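Local structure of selenium-binding protein (Sulfolobus tokodaii, 2ECE) at residues E303-L313 and L364-D372. The protein is of unknown function but adopts a beta-propeller fold and, as a member of the selenium-binding protein family, may bind selenium. Residues are numbered along the deposited sequence; the frame is centred on the assembly and turned at random.
Sequences EPLEGNLPEIL and LGGIFHRAD
Phe368 lies against Glu303 in a CH-pi contact, an example of how a loop can be seated, largely by side chains, on a neighbouring strand end and the loop that follows it. The CB of Glu303 sits over one face of the ring, 3.8 Å from the centroid of Phe368 and 20° off its normal. Because the glutamate chain bends at chi2, its carboxylate stays over the same face, toward the CZ rim, the two planes 24° apart, and OE1 of Glu303 comes 3.8 Å from CZ of Phe368. The ring gets there with CG opposite the backbone N (chi1 -174°), and the carbonyl O of Pro304 lies near the ring plane at its edge.

Apolar contacts make up most of the remainder. CG of Leu305 meets CD1 of Phe368 obliquely at 3.8 Å, and the two branches of Ile367 divide the work: CG2 rests 3.9 Å from CD of Pro310, whereas CD1 reaches CD1 of Leu313 at 3.8 Å. A serine in place of Phe368 would probably leave Glu303 CB and Leu305 without their aromatic partner and open a gap where the ring lay.

The guanidinium of Arg370 has CA of Ile367 over one face. The contact joins two neighbouring sheets of the beta propeller, linking the end of strand 291-304 and the loop that follows it to the loop after strand 357-363; Val319 of strand 318-319 touches Leu305, Ile367 and Phe368, and helix 403-409 packs on Leu313 through Phe409.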
loop_
_atom_site.group_PDB
_atom_site.type_symbol
_atom_site.label_atom_id
_atom_site.label_comp_id
_atom_site.label_asym_id
_atom_site.label_seq_id
_atom_site.Cartn_x
_atom_site.Cartn_y
_atom_site.Cartn_z
ATOM N N GLU A 303 19.821 -7.841 10.663
ATOM C CA GLU A 303 21.250 -7.874 10.363
ATOM C C GLU A 303 22.060 -7.159 11.439
ATOM O O GLU A 303 21.911 -5.955 11.644
ATOM C CB GLU A 303 21.540 -7.211 9.013
ATOM C CG GLU A 303 21.229 -8.058 7.788
ATOM C CD GLU A 303 22.219 -9.193 7.583
ATOM O OE1 GLU A 303 23.236 -9.238 8.307
ATOM O OE2 GLU A 303 21.983 -10.035 6.688
ATOM N N PRO A 304 22.919 -7.897 12.158
ATOM C CA PRO A 304 23.726 -7.247 13.197
ATOM C C PRO A 304 24.596 -6.119 12.623
ATOM O O PRO A 304 25.143 -6.233 11.523
ATOM C CB PRO A 304 24.537 -8.408 13.792
ATOM C CG PRO A 304 24.451 -9.511 12.735
ATOM C CD PRO A 304 23.052 -9.361 12.221
ATOM N N LEU A 305 24.693 -5.025 13.371
ATOM C CA LEU A 305 25.465 -3.852 12.967
ATOM C C LEU A 305 25.724 -3.076 14.256
ATOM O O LEU A 305 24.787 -2.828 15.017
ATOM C CB LEU A 305 24.629 -2.984 12.021
ATOM C CG LEU A 305 25.182 -2.439 10.700
ATOM C CD1 LEU A 305 24.537 -1.077 10.442
ATOM C CD2 LEU A 305 26.690 -2.302 10.750
ATOM N N GLU A 306 26.967 -2.678 14.517
ATOM C CA GLU A 306 27.243 -1.949 15.757
ATOM C C GLU A 306 27.155 -0.425 15.707
ATOM O O GLU A 306 26.644 0.189 16.644
ATOM C CB GLU A 306 28.599 -2.364 16.345
ATOM C CG GLU A 306 29.796 -2.263 15.415
ATOM C CD GLU A 306 31.075 -2.703 16.107
ATOM O OE1 GLU A 306 31.032 -3.735 16.816
ATOM O OE2 GLU A 306 32.119 -2.030 15.944
ATOM N N GLY A 307 27.637 0.193 14.632
ATOM C CA GLY A 307 27.584 1.645 14.553
ATOM C C GLY A 307 26.632 2.216 13.516
ATOM O O GLY A 307 25.949 1.476 12.809
ATOM N N ASN A 308 26.585 3.545 13.431
ATOM C CA ASN A 308 25.727 4.246 12.477
ATOM C C ASN A 308 24.250 3.872 12.577
ATOM O O ASN A 308 23.527 3.892 11.579
ATOM C CB ASN A 308 26.215 4.004 11.043
ATOM C CG ASN A 308 27.487 4.770 10.717
ATOM O OD1 ASN A 308 27.910 5.648 11.475
ATOM N ND2 ASN A 308 28.096 4.451 9.578
ATOM N N LEU A 309 23.808 3.547 13.787
ATOM C CA LEU A 309 22.422 3.166 14.047
ATOM C C LEU A 309 21.613 4.319 14.627
ATOM O O LEU A 309 22.125 5.107 15.417
ATOM C CB LEU A 309 22.384 2.007 15.044
ATOM C CG LEU A 309 22.102 0.573 14.597
ATOM C CD1 LEU A 309 22.837 0.240 13.313
ATOM C CD2 LEU A 309 22.515 -0.364 15.721
ATOM N N PRO A 310 20.333 4.437 14.238
ATOM C CA PRO A 310 19.512 5.525 14.777
ATOM C C PRO A 310 19.199 5.200 16.238
ATOM O O PRO A 310 19.203 4.031 16.627
ATOM C CB PRO A 310 18.275 5.498 13.881
ATOM C CG PRO A 310 18.165 4.046 13.519
ATOM C CD PRO A 310 19.599 3.689 13.203
ATOM N N GLU A 311 18.928 6.227 17.036
ATOM C CA GLU A 311 18.653 6.058 18.466
ATOM C C GLU A 311 17.726 4.894 18.834
ATOM O O GLU A 311 18.029 4.124 19.745
ATOM C CB GLU A 311 18.084 7.359 19.043
ATOM C CG GLU A 311 18.418 7.592 20.513
ATOM C CD GLU A 311 19.916 7.738 20.755
ATOM O OE1 GLU A 311 20.554 8.570 20.070
ATOM O OE2 GLU A 311 20.456 7.024 21.629
ATOM N N ILE A 312 16.607 4.762 18.129
ATOM C CA ILE A 312 15.649 3.704 18.424
ATOM C C ILE A 312 16.216 2.289 18.258
ATOM O O ILE A 312 15.717 1.343 18.870
ATOM C CB ILE A 312 14.374 3.869 17.555
ATOM C CG1 ILE A 312 13.263 2.951 18.067
ATOM C CG2 ILE A 312 14.692 3.583 16.098
ATOM C CD1 ILE A 312 11.882 3.315 17.533
ATOM N N LEU A 313 17.263 2.147 17.450
ATOM C CA LEU A 313 17.869 0.838 17.219
ATOM C C LEU A 313 19.183 0.579 17.959
ATOM O O LEU A 313 19.644 -0.557 18.012
ATOM C CB LEU A 313 18.110 0.616 15.721
ATOM C CG LEU A 313 16.895 0.436 14.803
ATOM C CD1 LEU A 313 17.364 0.149 13.387
ATOM C CD2 LEU A 313 16.035 -0.711 15.309
ATOM N N LEU A 364 19.008 -0.703 -2.051
ATOM C CA LEU A 364 18.709 0.714 -2.213
ATOM C C LEU A 364 18.634 1.341 -0.823
ATOM O O LEU A 364 17.838 0.905 0.013
ATOM C CB LEU A 364 17.368 0.893 -2.933
ATOM C CG LEU A 364 17.215 0.396 -4.374
ATOM C CD1 LEU A 364 15.733 0.329 -4.738
ATOM C CD2 LEU A 364 17.965 1.328 -5.329
ATOM N N GLY A 365 19.463 2.355 -0.580
ATOM C CA GLY A 365 19.475 3.018 0.717
ATOM C C GLY A 365 19.563 2.030 1.868
ATOM O O GLY A 365 20.371 1.103 1.834
ATOM N N GLY A 366 18.740 2.229 2.895
ATOM C CA GLY A 366 18.733 1.322 4.030
ATOM C C GLY A 366 19.720 1.655 5.133
ATOM O O GLY A 366 20.814 2.166 4.879
ATOM N N ILE A 367 19.332 1.371 6.370
ATOM C CA ILE A 367 20.211 1.626 7.502
ATOM C C ILE A 367 21.392 0.657 7.410
ATOM O O ILE A 367 22.511 0.985 7.810
ATOM C CB ILE A 367 19.475 1.409 8.839
ATOM C CG1 ILE A 367 18.333 2.417 8.977
ATOM C CG2 ILE A 367 20.448 1.547 9.997
ATOM C CD1 ILE A 367 17.374 2.106 10.109
ATOM N N PHE A 368 21.141 -0.533 6.866
ATOM C CA PHE A 368 22.190 -1.535 6.735
ATOM C C PHE A 368 23.083 -1.338 5.513
ATOM O O PHE A 368 24.296 -1.212 5.652
ATOM C CB PHE A 368 21.593 -2.944 6.696
ATOM C CG PHE A 368 22.628 -4.038 6.709
ATOM C CD1 PHE A 368 23.381 -4.290 7.856
ATOM C CD2 PHE A 368 22.868 -4.802 5.568
ATOM C CE1 PHE A 368 24.360 -5.285 7.865
ATOM C CE2 PHE A 368 23.845 -5.801 5.566
ATOM C CZ PHE A 368 24.592 -6.043 6.717
ATOM N N HIS A 369 22.487 -1.302 4.321
ATOM C CA HIS A 369 23.253 -1.144 3.081
ATOM C C HIS A 369 23.726 0.274 2.752
ATOM O O HIS A 369 24.800 0.445 2.176
ATOM C CB HIS A 369 22.449 -1.644 1.874
ATOM C CG HIS A 369 22.141 -3.109 1.899
ATOM N ND1 HIS A 369 23.118 -4.078 1.985
ATOM C CD2 HIS A 369 20.964 -3.770 1.791
ATOM C CE1 HIS A 369 22.556 -5.272 1.927
ATOM N NE2 HIS A 369 21.250 -5.114 1.811
ATOM N N ARG A 370 22.930 1.286 3.097
ATOM C CA ARG A 370 23.292 2.666 2.771
ATOM C C ARG A 370 23.689 2.721 1.294
ATOM O O ARG A 370 24.575 3.478 0.894
ATOM C CB ARG A 370 24.465 3.140 3.635
ATOM C CG ARG A 370 24.076 4.140 4.711
ATOM C CD ARG A 370 23.319 3.474 5.848
ATOM N NE ARG A 370 22.666 4.434 6.745
ATOM C CZ ARG A 370 21.549 5.097 6.451
ATOM N NH1 ARG A 370 20.953 4.907 5.279
ATOM N NH2 ARG A 370 21.017 5.938 7.334
ATOM N N ALA A 371 23.012 1.909 0.489
ATOM C CA ALA A 371 23.289 1.810 -0.939
ATOM C C ALA A 371 22.796 2.987 -1.768
ATOM O O ALA A 371 21.615 3.339 -1.728
ATOM C CB ALA A 371 22.696 0.511 -1.484
ATOM N N ASP A 372 23.711 3.595 -2.519
ATOM C CA ASP A 372 23.355 4.709 -3.383
ATOM C C ASP A 372 22.853 4.138 -4.698
ATOM O O ASP A 372 23.035 2.955 -4.977
ATOM C CB ASP A 372 24.561 5.615 -3.645
ATOM C CG ASP A 372 24.956 6.426 -2.426
ATOM O OD1 ASP A 372 24.097 6.639 -1.542
ATOM O OD2 ASP A 372 26.119 6.870 -2.364
#